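Local coordinates for ethyl acetate hydrolase (Pseudomonas veronii, PDB 5EFZ), which hydrolyses ethyl acetate to ethanol and acetate in the breakdown of short-chain methyl ketones such as 2-butanone, at residues K288-I293 / Q317-N322. Residues are numbered along the deposited sequence; the frame is centred on the assembly and turned at random.
Sequences KALGRI and QKMIPN. With EDO (1,2-ethanediol), chain H.
Leu290 and Ile293 meet Ile320 in the apolar part of this contact, one from each end of a type I turn. The CB of Leu290 lies 4.0 Å from CG1 of Ile320, while CG2 of Ile320 faces Ile293, with CD1 of Ile293 at 4.0 Å. Because CG1 of Ile320 stands beside its backbone N (chi1 -55°) and CG2 beside the carbonyl carbon, the two branches serve different partners. Leu290 also uses CD1 against Met319, whose CB is 3.9 Å away; beyond CB the extended methionine chain leads off from the contact. Cutting Ile320 back to an alanine would remove both branches and is likely to open a gap beside Leu290 and Ile293.

Most of the other contacts bring side-chain carbons against backbone carbonyl oxygens. Pro321 sets CG and CD against the turn's carbonyls, CD 3.5 Å from Leu290 O and CG 3.7 Å from Ile293 O. Leu290 O also accepts the turn's own bond from Ile293 N (3.2 Å). On the other segment, Ile320 N closes a second type I turn onto Gln317 O.

Tyr158 of helix 152-163 and Val299 of strand 296-300 also touch Ile320, extending the apolar cluster. Helix 286-290, with the turn that leads toward strand 296-300, thus packs on the loop between helix 310-317 and the outermost strand 324-325, at the edge of an alpha/beta-hydrolase fold.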
ATOM      1  N   LYS A 288      -9.509  15.030 -24.190  1.00 26.97           N
ATOM      2  CA  LYS A 288     -10.372  14.911 -25.369  1.00 29.76           C
ATOM      3  C   LYS A 288     -11.387  13.784 -25.212  1.00 27.47           C
ATOM      4  O   LYS A 288     -12.556  13.944 -25.559  1.00 27.60           O
ATOM      5  CB  LYS A 288      -9.543  14.669 -26.626  1.00 34.84           C
ATOM      6  CG  LYS A 288     -10.363  14.737 -27.877  1.00 41.44           C
ATOM      7  CD  LYS A 288      -9.521  14.545 -29.118  1.00 48.13           C
ATOM      8  CE  LYS A 288     -10.400  14.498 -30.360  1.00 54.91           C
ATOM      9  NZ  LYS A 288      -9.607  14.215 -31.605  1.00 59.19           N
ATOM     10  N   ALA A 289     -10.933  12.645 -24.697  1.00 24.00           N
ATOM     11  CA  ALA A 289     -11.808  11.504 -24.427  1.00 23.34           C
ATOM     12  C   ALA A 289     -12.879  11.826 -23.392  1.00 26.16           C
ATOM     13  O   ALA A 289     -14.056  11.526 -23.602  1.00 26.36           O
ATOM     14  CB  ALA A 289     -10.984  10.291 -23.939  1.00 21.24           C
ATOM     15  N   LEU A 290     -12.471  12.382 -22.250  1.00 22.07           N
ATOM     16  CA  LEU A 290     -13.439  12.712 -21.210  1.00 22.79           C
ATOM     17  C   LEU A 290     -14.375  13.853 -21.640  1.00 23.57           C
ATOM     18  O   LEU A 290     -15.511  13.939 -21.165  1.00 24.44           O
ATOM     19  CB  LEU A 290     -12.728  13.085 -19.899  1.00 21.36           C
ATOM     20  CG  LEU A 290     -11.984  11.900 -19.275  1.00 20.63           C
ATOM     21  CD1 LEU A 290     -11.253  12.307 -17.975  1.00 22.51           C
ATOM     22  CD2 LEU A 290     -12.914  10.696 -19.007  1.00 19.09           C
ATOM     23  N   GLY A 291     -13.889  14.721 -22.519  1.00 24.77           N
ATOM     24  CA  GLY A 291     -14.700  15.805 -23.066  1.00 25.98           C
ATOM     25  C   GLY A 291     -15.841  15.314 -23.943  1.00 28.84           C
ATOM     26  O   GLY A 291     -16.788  16.072 -24.209  1.00 29.94           O
ATOM     27  N   ARG A 292     -15.753  14.064 -24.411  1.00 26.06           N
ATOM     28  CA  ARG A 292     -16.828  13.434 -25.205  1.00 29.47           C
ATOM     29  C   ARG A 292     -18.049  13.032 -24.357  1.00 26.41           C
ATOM     30  O   ARG A 292     -19.139  12.785 -24.896  1.00 25.39           O
ATOM     31  CB  ARG A 292     -16.298  12.177 -25.922  1.00 32.71           C
ATOM     32  CG  ARG A 292     -15.499  12.477 -27.170  1.00 41.02           C
ATOM     33  CD  ARG A 292     -14.740  11.252 -27.692  1.00 46.94           C
ATOM     34  NE  ARG A 292     -15.561  10.047 -27.793  1.00 51.60           N
ATOM     35  CZ  ARG A 292     -15.296   9.028 -28.612  1.00 55.91           C
ATOM     36  NH1 ARG A 292     -14.247   9.084 -29.437  1.00 56.61           N
ATOM     37  NH2 ARG A 292     -16.100   7.969 -28.636  1.00 56.24           N
ATOM     38  N   ILE A 293     -17.858  12.931 -23.050  1.00 23.93           N
ATOM     39  CA  ILE A 293     -18.908  12.421 -22.186  1.00 22.10           C
ATOM     40  C   ILE A 293     -20.094  13.388 -22.159  1.00 23.65           C
ATOM     41  O   ILE A 293     -19.916  14.564 -21.905  1.00 23.21           O
ATOM     42  CB  ILE A 293     -18.391  12.188 -20.757  1.00 21.35           C
ATOM     43  CG1 ILE A 293     -17.341  11.074 -20.773  1.00 18.25           C
ATOM     44  CG2 ILE A 293     -19.579  11.882 -19.833  1.00 20.98           C
ATOM     45  CD1 ILE A 293     -16.748  10.785 -19.394  1.00 16.79           C
ATOM     46  N   GLN A 317     -12.202  14.210 -12.868  1.00 19.71           N
ATOM     47  CA  GLN A 317     -13.510  14.873 -12.783  1.00 21.09           C
ATOM     48  C   GLN A 317     -13.459  16.285 -13.371  1.00 21.17           C
ATOM     49  O   GLN A 317     -14.404  16.741 -14.031  1.00 21.06           O
ATOM     50  CB  GLN A 317     -14.014  14.923 -11.338  1.00 20.49           C
ATOM     51  CG  GLN A 317     -15.442  15.503 -11.231  1.00 21.57           C
ATOM     52  CD  GLN A 317     -15.437  17.020 -11.011  1.00 24.60           C
ATOM     53  OE1 GLN A 317     -14.506  17.557 -10.397  1.00 20.91           O
ATOM     54  NE2 GLN A 317     -16.495  17.712 -11.486  1.00 26.14           N
ATOM     55  N   LYS A 318     -12.334  16.958 -13.173  1.00 21.40           N
ATOM     56  CA  LYS A 318     -12.159  18.308 -13.692  1.00 25.56           C
ATOM     57  C   LYS A 318     -12.241  18.367 -15.198  1.00 25.01           C
ATOM     58  O   LYS A 318     -12.480  19.433 -15.750  1.00 24.55           O
ATOM     59  CB  LYS A 318     -10.820  18.879 -13.219  1.00 27.64           C
ATOM     60  CG  LYS A 318     -10.789  19.164 -11.717  1.00 31.18           C
ATOM     61  CD  LYS A 318      -9.468  19.814 -11.328  1.00 36.08           C
ATOM     62  CE  LYS A 318      -9.350  20.025  -9.828  1.00 39.13           C
ATOM     63  NZ  LYS A 318      -7.923  20.377  -9.506  1.00 43.92           N
ATOM     64  N   MET A 319     -12.043  17.227 -15.864  1.00 22.10           N
ATOM     65  CA  MET A 319     -12.063  17.148 -17.330  1.00 24.15           C
ATOM     66  C   MET A 319     -13.403  16.665 -17.917  1.00 24.14           C
ATOM     67  O   MET A 319     -13.562  16.577 -19.142  1.00 24.99           O
ATOM     68  CB  MET A 319     -10.936  16.220 -17.826  1.00 26.91           C
ATOM     69  CG  MET A 319      -9.530  16.781 -17.603  1.00 28.61           C
ATOM     70  SD  MET A 319      -8.282  15.599 -18.169  1.00 36.81           S
ATOM     71  CE  MET A 319      -6.783  16.542 -17.906  1.00 85.77           C
ATOM     72  N   ILE A 320     -14.352  16.337 -17.046  1.00 21.44           N
ATOM     73  CA  ILE A 320     -15.651  15.811 -17.489  1.00 21.95           C
ATOM     74  C   ILE A 320     -16.733  16.903 -17.404  1.00 23.50           C
ATOM     75  O   ILE A 320     -17.091  17.356 -16.316  1.00 25.04           O
ATOM     76  CB  ILE A 320     -16.098  14.602 -16.646  1.00 22.22           C
ATOM     77  CG1 ILE A 320     -15.013  13.515 -16.650  1.00 22.81           C
ATOM     78  CG2 ILE A 320     -17.408  14.041 -17.189  1.00 22.00           C
ATOM     79  CD1 ILE A 320     -15.296  12.357 -15.668  1.00 21.81           C
ATOM     80  N   PRO A 321     -17.266  17.325 -18.552  1.00 26.21           N
ATOM     81  CA  PRO A 321     -18.217  18.449 -18.477  1.00 31.44           C
ATOM     82  C   PRO A 321     -19.517  18.017 -17.813  1.00 35.72           C
ATOM     83  O   PRO A 321     -19.803  16.835 -17.940  1.00 38.06           O
ATOM     84  CB  PRO A 321     -18.443  18.817 -19.940  1.00 33.50           C
ATOM     85  CG  PRO A 321     -18.110  17.575 -20.710  1.00 31.78           C
ATOM     86  CD  PRO A 321     -17.057  16.836 -19.928  1.00 26.36           C
ATOM     87  N   ASN A 322     -20.220  18.893 -17.090  1.00 38.15           N
ATOM     88  CA  ASN A 322     -21.532  18.543 -16.513  1.00 43.72           C
ATOM     89  C   ASN A 322     -21.410  17.755 -15.190  1.00 42.04           C
ATOM     90  O   ASN A 322     -22.377  17.615 -14.448  1.00 50.51           O
ATOM     91  CB  ASN A 322     -22.357  17.739 -17.553  1.00 59.75           C
ATOM     92  CG  ASN A 322     -23.833  17.654 -17.235  1.00 60.93           C
ATOM     93  OD1 ASN A 322     -24.338  18.317 -16.325  1.00 61.40           O
ATOM     94  ND2 ASN A 322     -24.540  16.806 -17.988  1.00 59.28           N
TER
HETATM   95  C1  EDO H 402      -6.067  17.130  -8.643  1.00 49.04           C
HETATM   96  O1  EDO H 402      -6.467  18.025  -9.696  1.00 49.14           O
HETATM   97  C2  EDO H 402      -5.657  17.933  -7.411  1.00 50.26           C
HETATM   98  O2  EDO H 402      -5.721  17.081  -6.252  1.00 49.46           O